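Hypothetical protein (Exiguobacterium sibiricum, PDB 2HKV) is of unknown function but belongs to the DinB superfamily, folds as a helical bundle and binds a nickel ion. Local coordinates at residues E30-R35 and S42-A47; A64-M69 and T105-V110. All coordinates share one frame; numbering follows the deposited sequence.

In the fold
Both contacts lie within the DinB-family region of this all-helical chain and come in series: interaction 1 closes before interaction 2 opens. Interaction 1 joins the loop after helix 4-26 to the first turn of helix 43-61. That helix then runs on to the short helix 66-73, whose start meets the loop between helices 82-98 and 114-138 in interaction 2. The centres are 27 Å apart and the nearest atoms about 13 Å, with no touch between them. In each, a loop is fixed against a helix N-terminus closed by a capping box. Both contacts involve connections of the bundle, whose helices 43-61 and 114-138 carry the nickel ligands H49, H124 and H128.

Interaction 1: residues E30-R35 and S42-A47; sequences EDWDKR and SVYEVA
Two backbone bonds join W32 and K34 to the start of helix 43-61: Y44 N donates to W32 O (2.9 Å), and V43 N to K34 O (3.0 Å). The D31-K34 type I turn presents both carbonyls to these first-turn amides.

Among polar side chains, S42 is the N-cap of a capping box: its OG accepts from E45 N, while S42 N donates to E45 OE1 from above the carboxylate plane. A water links S42 OG to D33 OD1. The R35 guanidinium lays one face over S42 CB, its NH2 forming a salt bridge with E45 OE2 (3.1 Å) across planes 82° apart. With an alanine in place of E45, R35 would probably be left without its charged mate and S42 N without its capping acceptor.

The apolar part is the W32 indole. Its CE3 lies 3.7 Å from Y44 CB, and its CZ3 meets A47 CB, small enough to let the broad ring in. V43, with CG2 anti to its carbonyl carbon, sets that methyl against D31 O.

L82 of helix 82-98 packs on W32 and A47, and Y135 of helix 114-138 on V43, seating the loop and helix start in the bundle.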
loop_
_atom_site.group_PDB
_atom_site.type_symbol
_atom_site.label_atom_id
_atom_site.label_comp_id
_atom_site.label_asym_id
_atom_site.label_seq_id
_atom_site.Cartn_x
_atom_site.Cartn_y
_atom_site.Cartn_z
ATOM N N GLU A 30 11.825 -24.012 -4.187
ATOM C CA GLU A 30 13.073 -23.562 -4.785
ATOM C C GLU A 30 13.283 -22.055 -4.667
ATOM O O GLU A 30 14.400 -21.601 -4.732
ATOM C CB GLU A 30 13.176 -24.000 -6.271
ATOM C CG GLU A 30 11.984 -23.577 -7.209
ATOM C CD GLU A 30 10.980 -24.710 -7.569
ATOM O OE1 GLU A 30 11.314 -25.903 -7.430
ATOM O OE2 GLU A 30 9.854 -24.391 -8.020
ATOM N N ASP A 31 12.210 -21.292 -4.460
ATOM C CA ASP A 31 12.246 -19.838 -4.665
ATOM C C ASP A 31 12.493 -18.978 -3.417
ATOM O O ASP A 31 12.681 -17.748 -3.527
ATOM C CB ASP A 31 10.933 -19.400 -5.341
ATOM C CG ASP A 31 10.837 -19.890 -6.791
ATOM O OD1 ASP A 31 11.902 -20.091 -7.441
ATOM O OD2 ASP A 31 9.709 -20.054 -7.291
ATOM N N TRP A 32 12.470 -19.602 -2.244
ATOM C CA TRP A 32 12.512 -18.853 -0.993
ATOM C C TRP A 32 13.767 -18.003 -0.839
ATOM O O TRP A 32 13.708 -16.899 -0.324
ATOM C CB TRP A 32 12.380 -19.785 0.202
ATOM C CG TRP A 32 11.021 -20.388 0.369
ATOM C CD1 TRP A 32 10.671 -21.702 0.161
ATOM C CD2 TRP A 32 9.850 -19.734 0.817
ATOM N NE1 TRP A 32 9.353 -21.891 0.447
ATOM C CE2 TRP A 32 8.808 -20.696 0.827
ATOM C CE3 TRP A 32 9.558 -18.432 1.198
ATOM C CZ2 TRP A 32 7.517 -20.393 1.239
ATOM C CZ3 TRP A 32 8.258 -18.127 1.583
ATOM C CH2 TRP A 32 7.257 -19.108 1.606
ATOM N N ASP A 33 14.915 -18.497 -1.259
ATOM C CA ASP A 33 16.135 -17.694 -1.128
ATOM C C ASP A 33 16.466 -16.825 -2.331
ATOM O O ASP A 33 17.482 -16.120 -2.322
ATOM C CB ASP A 33 17.344 -18.604 -0.824
ATOM C CG ASP A 33 17.277 -19.176 0.575
ATOM O OD1 ASP A 33 16.942 -18.391 1.508
ATOM O OD2 ASP A 33 17.515 -20.399 0.734
ATOM N N LYS A 34 15.646 -16.896 -3.369
ATOM C CA LYS A 34 15.833 -16.051 -4.536
ATOM C C LYS A 34 15.688 -14.562 -4.159
ATOM O O LYS A 34 14.842 -14.178 -3.315
ATOM C CB LYS A 34 14.839 -16.435 -5.656
ATOM C CG LYS A 34 15.144 -17.760 -6.369
ATOM C CD LYS A 34 15.178 -17.562 -7.919
ATOM C CE LYS A 34 15.333 -18.865 -8.758
ATOM N NZ LYS A 34 14.781 -20.174 -8.174
ATOM N N ARG A 35 16.523 -13.736 -4.789
ATOM C CA ARG A 35 16.464 -12.269 -4.648
ATOM C C ARG A 35 16.313 -11.669 -6.033
ATOM O O ARG A 35 17.312 -11.359 -6.674
ATOM C CB ARG A 35 17.756 -11.714 -4.007
ATOM C CG ARG A 35 18.092 -12.377 -2.689
ATOM C CD ARG A 35 19.412 -11.847 -2.061
ATOM N NE ARG A 35 19.275 -11.796 -0.603
ATOM C CZ ARG A 35 19.277 -12.868 0.195
ATOM N NH1 ARG A 35 19.416 -14.106 -0.300
ATOM N NH2 ARG A 35 19.121 -12.705 1.510
ATOM N N SER A 42 15.286 -11.143 0.139
ATOM C CA SER A 42 14.865 -12.327 -0.585
ATOM C C SER A 42 13.324 -12.530 -0.495
ATOM O O SER A 42 12.662 -11.839 0.262
ATOM C CB SER A 42 15.569 -13.558 -0.032
ATOM O OG SER A 42 15.034 -13.889 1.236
ATOM N N VAL A 43 12.764 -13.449 -1.304
ATOM C CA VAL A 43 11.369 -13.827 -1.228
ATOM C C VAL A 43 10.996 -14.206 0.196
ATOM O O VAL A 43 9.980 -13.737 0.747
ATOM C CB VAL A 43 11.080 -15.065 -2.146
ATOM C CG1 VAL A 43 9.733 -15.609 -1.882
ATOM C CG2 VAL A 43 11.222 -14.696 -3.587
ATOM N N TYR A 44 11.822 -15.059 0.814
ATOM C CA TYR A 44 11.476 -15.512 2.144
ATOM C C TYR A 44 11.517 -14.323 3.119
ATOM O O TYR A 44 10.667 -14.215 3.981
ATOM C CB TYR A 44 12.402 -16.629 2.617
ATOM C CG TYR A 44 12.363 -16.899 4.106
ATOM C CD1 TYR A 44 11.325 -17.591 4.687
ATOM C CD2 TYR A 44 13.401 -16.460 4.931
ATOM C CE1 TYR A 44 11.301 -17.836 6.042
ATOM C CE2 TYR A 44 13.397 -16.702 6.289
ATOM C CZ TYR A 44 12.357 -17.396 6.846
ATOM O OH TYR A 44 12.371 -17.640 8.207
ATOM N N GLU A 45 12.512 -13.462 2.998
ATOM C CA GLU A 45 12.628 -12.337 3.928
ATOM C C GLU A 45 11.475 -11.309 3.790
ATOM O O GLU A 45 11.010 -10.786 4.782
ATOM C CB GLU A 45 13.987 -11.648 3.783
ATOM C CG GLU A 45 15.178 -12.473 4.264
ATOM C CD GLU A 45 16.540 -11.906 3.793
ATOM O OE1 GLU A 45 16.590 -10.945 2.994
ATOM O OE2 GLU A 45 17.598 -12.462 4.203
ATOM N N VAL A 46 11.011 -11.057 2.560
ATOM C CA VAL A 46 9.792 -10.258 2.344
ATOM C C VAL A 46 8.600 -10.899 3.021
ATOM O O VAL A 46 7.829 -10.233 3.704
ATOM C CB VAL A 46 9.491 -10.042 0.874
ATOM C CG1 VAL A 46 8.281 -9.075 0.695
ATOM C CG2 VAL A 46 10.659 -9.361 0.213
ATOM N N ALA A 47 8.427 -12.205 2.784
ATOM C CA ALA A 47 7.349 -12.965 3.382
ATOM C C ALA A 47 7.313 -12.928 4.891
ATOM O O ALA A 47 6.245 -12.760 5.449
ATOM C CB ALA A 47 7.324 -14.430 2.867
HETATM O O HOH W 1 16.201 -16.126 2.686
#

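Interaction 2: residues A64-M69 and T105-V110; sequences ATADEM and TTYWGV
Y107 lays one face of its phenol ring over the start of helix 66-73, with A66 CA 3.7 Å above the ring plane and over its centre. From the same side the A66 methyl comes down on the rim, CB lying 3.5 Å from Y107 CE2. Alanine suits this place because its short side chain lets the flat ring come close to the backbone. The carbonyl of A64 approaches the ring obliquely, its O 3.3 Å from Y107 CD1, and M69, a selenomethionine here, brings CG to 4.2 Å from Y107 CE1.

A water bridges the backbones: it donates to A64 O (2.7 Å) and accepts a longer bond from Y107 N (3.3 Å), sitting in plane at the ring's edge.

The ring is directed by its first torsion, chi1 64°, which places CG between the backbone N and the carbonyl carbon. Its other face receives the edge of the W108 indole, with CE3 3.5 Å above the plane. W108 in turn has T106 OG1 over the centre of its ring. That hydroxyl accepts from both G109 N and V110 N, pinning the turn, and G109 takes a positive phi of 106° that a residue with a side chain would adopt less readily. Within 64-69, T65 OG1 accepts from E68 N and T65 N donates to E68 OE1.

Further out, I60 of helix 43-61 touches M69, T106 and W108. The arrangement combines an ST motif in the loop with a capping box at the helix N-terminus, joined by packing of the Y107 ring on A66 and by one bridging water.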
loop_
_atom_site.group_PDB
_atom_site.type_symbol
_atom_site.label_atom_id
_atom_site.label_comp_id
_atom_site.label_asym_id
_atom_site.label_seq_id
_atom_site.Cartn_x
_atom_site.Cartn_y
_atom_site.Cartn_z
ATOM N N ALA A 64 7.285 -0.107 22.321
ATOM C CA ALA A 64 8.238 -1.207 22.497
ATOM C C ALA A 64 9.612 -0.614 22.345
ATOM O O ALA A 64 9.808 0.311 21.554
ATOM C CB ALA A 64 8.037 -2.355 21.503
ATOM N N THR A 65 10.555 -1.130 23.122
ATOM C CA THR A 65 11.903 -0.647 23.049
ATOM C C THR A 65 12.635 -1.279 21.884
ATOM O O THR A 65 12.168 -2.255 21.266
ATOM C CB THR A 65 12.672 -0.866 24.376
ATOM O OG1 THR A 65 12.853 -2.273 24.620
ATOM C CG2 THR A 65 11.906 -0.220 25.519
ATOM N N ALA A 66 13.782 -0.684 21.581
ATOM C CA ALA A 66 14.664 -1.191 20.556
ATOM C C ALA A 66 15.036 -2.643 20.843
ATOM O O ALA A 66 14.910 -3.473 19.941
ATOM C CB ALA A 66 15.875 -0.316 20.432
ATOM N N ASP A 67 15.389 -2.972 22.091
ATOM C CA ASP A 67 15.711 -4.346 22.409
ATOM C C ASP A 67 14.551 -5.266 22.335
ATOM O O ASP A 67 14.727 -6.413 21.970
ATOM C CB ASP A 67 16.329 -4.548 23.780
ATOM C CG ASP A 67 16.984 -5.950 23.929
ATOM O OD1 ASP A 67 17.848 -6.341 23.077
ATOM O OD2 ASP A 67 16.656 -6.631 24.929
ATOM N N GLU A 68 13.367 -4.793 22.703
ATOM C CA GLU A 68 12.172 -5.615 22.674
ATOM C C GLU A 68 11.872 -5.978 21.247
ATOM O O GLU A 68 11.492 -7.107 20.941
ATOM C CB GLU A 68 10.988 -4.862 23.317
ATOM C CG GLU A 68 11.043 -4.927 24.859
ATOM C CD GLU A 68 9.978 -4.114 25.619
ATOM O OE1 GLU A 68 9.324 -3.239 25.047
ATOM O OE2 GLU A 68 9.858 -4.346 26.848
HETATM N N MSE A 69 12.067 -5.017 20.353
HETATM C CA MSE A 69 11.812 -5.247 18.950
HETATM C C MSE A 69 12.856 -6.163 18.350
HETATM O O MSE A 69 12.524 -6.988 17.496
HETATM C CB MSE A 69 11.744 -3.923 18.154
HETATM C CG MSE A 69 10.539 -3.063 18.404
HETATM SE SE MSE A 69 8.821 -4.079 18.549
HETATM C CE MSE A 69 8.769 -4.880 16.744
ATOM N N THR A 105 5.194 7.849 21.881
ATOM C CA THR A 105 6.248 8.204 20.924
ATOM C C THR A 105 7.181 7.012 20.787
ATOM O O THR A 105 7.555 6.396 21.788
ATOM C CB THR A 105 7.011 9.445 21.402
ATOM O OG1 THR A 105 6.087 10.551 21.485
ATOM C CG2 THR A 105 8.194 9.765 20.475
ATOM N N THR A 106 7.540 6.663 19.559
ATOM C CA THR A 106 8.361 5.483 19.333
ATOM C C THR A 106 9.772 5.718 19.898
ATOM O O THR A 106 10.142 6.848 20.297
ATOM C CB THR A 106 8.432 5.050 17.834
ATOM O OG1 THR A 106 9.372 5.865 17.100
ATOM C CG2 THR A 106 7.065 5.111 17.193
ATOM N N TYR A 107 10.554 4.651 19.935
ATOM C CA TYR A 107 11.881 4.734 20.570
ATOM C C TYR A 107 12.850 5.561 19.705
ATOM O O TYR A 107 13.700 6.301 20.224
ATOM C CB TYR A 107 12.436 3.342 20.905
ATOM C CG TYR A 107 12.714 2.462 19.720
ATOM C CD1 TYR A 107 11.719 1.644 19.175
ATOM C CD2 TYR A 107 13.974 2.428 19.152
ATOM C CE1 TYR A 107 11.968 0.828 18.085
ATOM C CE2 TYR A 107 14.235 1.617 18.079
ATOM C CZ TYR A 107 13.235 0.817 17.547
ATOM O OH TYR A 107 13.507 0.003 16.476
ATOM N N TRP A 108 12.689 5.453 18.389
ATOM C CA TRP A 108 13.381 6.344 17.461
ATOM C C TRP A 108 12.620 7.685 17.227
ATOM O O TRP A 108 13.121 8.554 16.515
ATOM C CB TRP A 108 13.670 5.610 16.143
ATOM C CG TRP A 108 12.531 5.585 15.199
ATOM C CD1 TRP A 108 12.129 6.596 14.377
ATOM C CD2 TRP A 108 11.641 4.494 14.963
ATOM N NE1 TRP A 108 11.049 6.203 13.645
ATOM C CE2 TRP A 108 10.727 4.913 13.976
ATOM C CE3 TRP A 108 11.527 3.206 15.489
ATOM C CZ2 TRP A 108 9.701 4.085 13.496
ATOM C CZ3 TRP A 108 10.510 2.387 15.021
ATOM C CH2 TRP A 108 9.602 2.835 14.029
ATOM N N GLY A 109 11.416 7.835 17.802
ATOM C CA GLY A 109 10.794 9.159 18.007
ATOM C C GLY A 109 9.621 9.557 17.101
ATOM O O GLY A 109 9.249 10.742 17.066
ATOM N N VAL A 110 9.006 8.610 16.392
ATOM C CA VAL A 110 7.805 8.965 15.595
ATOM C C VAL A 110 6.594 8.984 16.499
ATOM O O VAL A 110 6.443 8.090 17.352
ATOM C CB VAL A 110 7.552 8.049 14.445
ATOM C CG1 VAL A 110 6.164 8.341 13.837
ATOM C CG2 VAL A 110 8.615 8.252 13.406
HETATM O O HOH W 2 8.533 2.090 19.944
#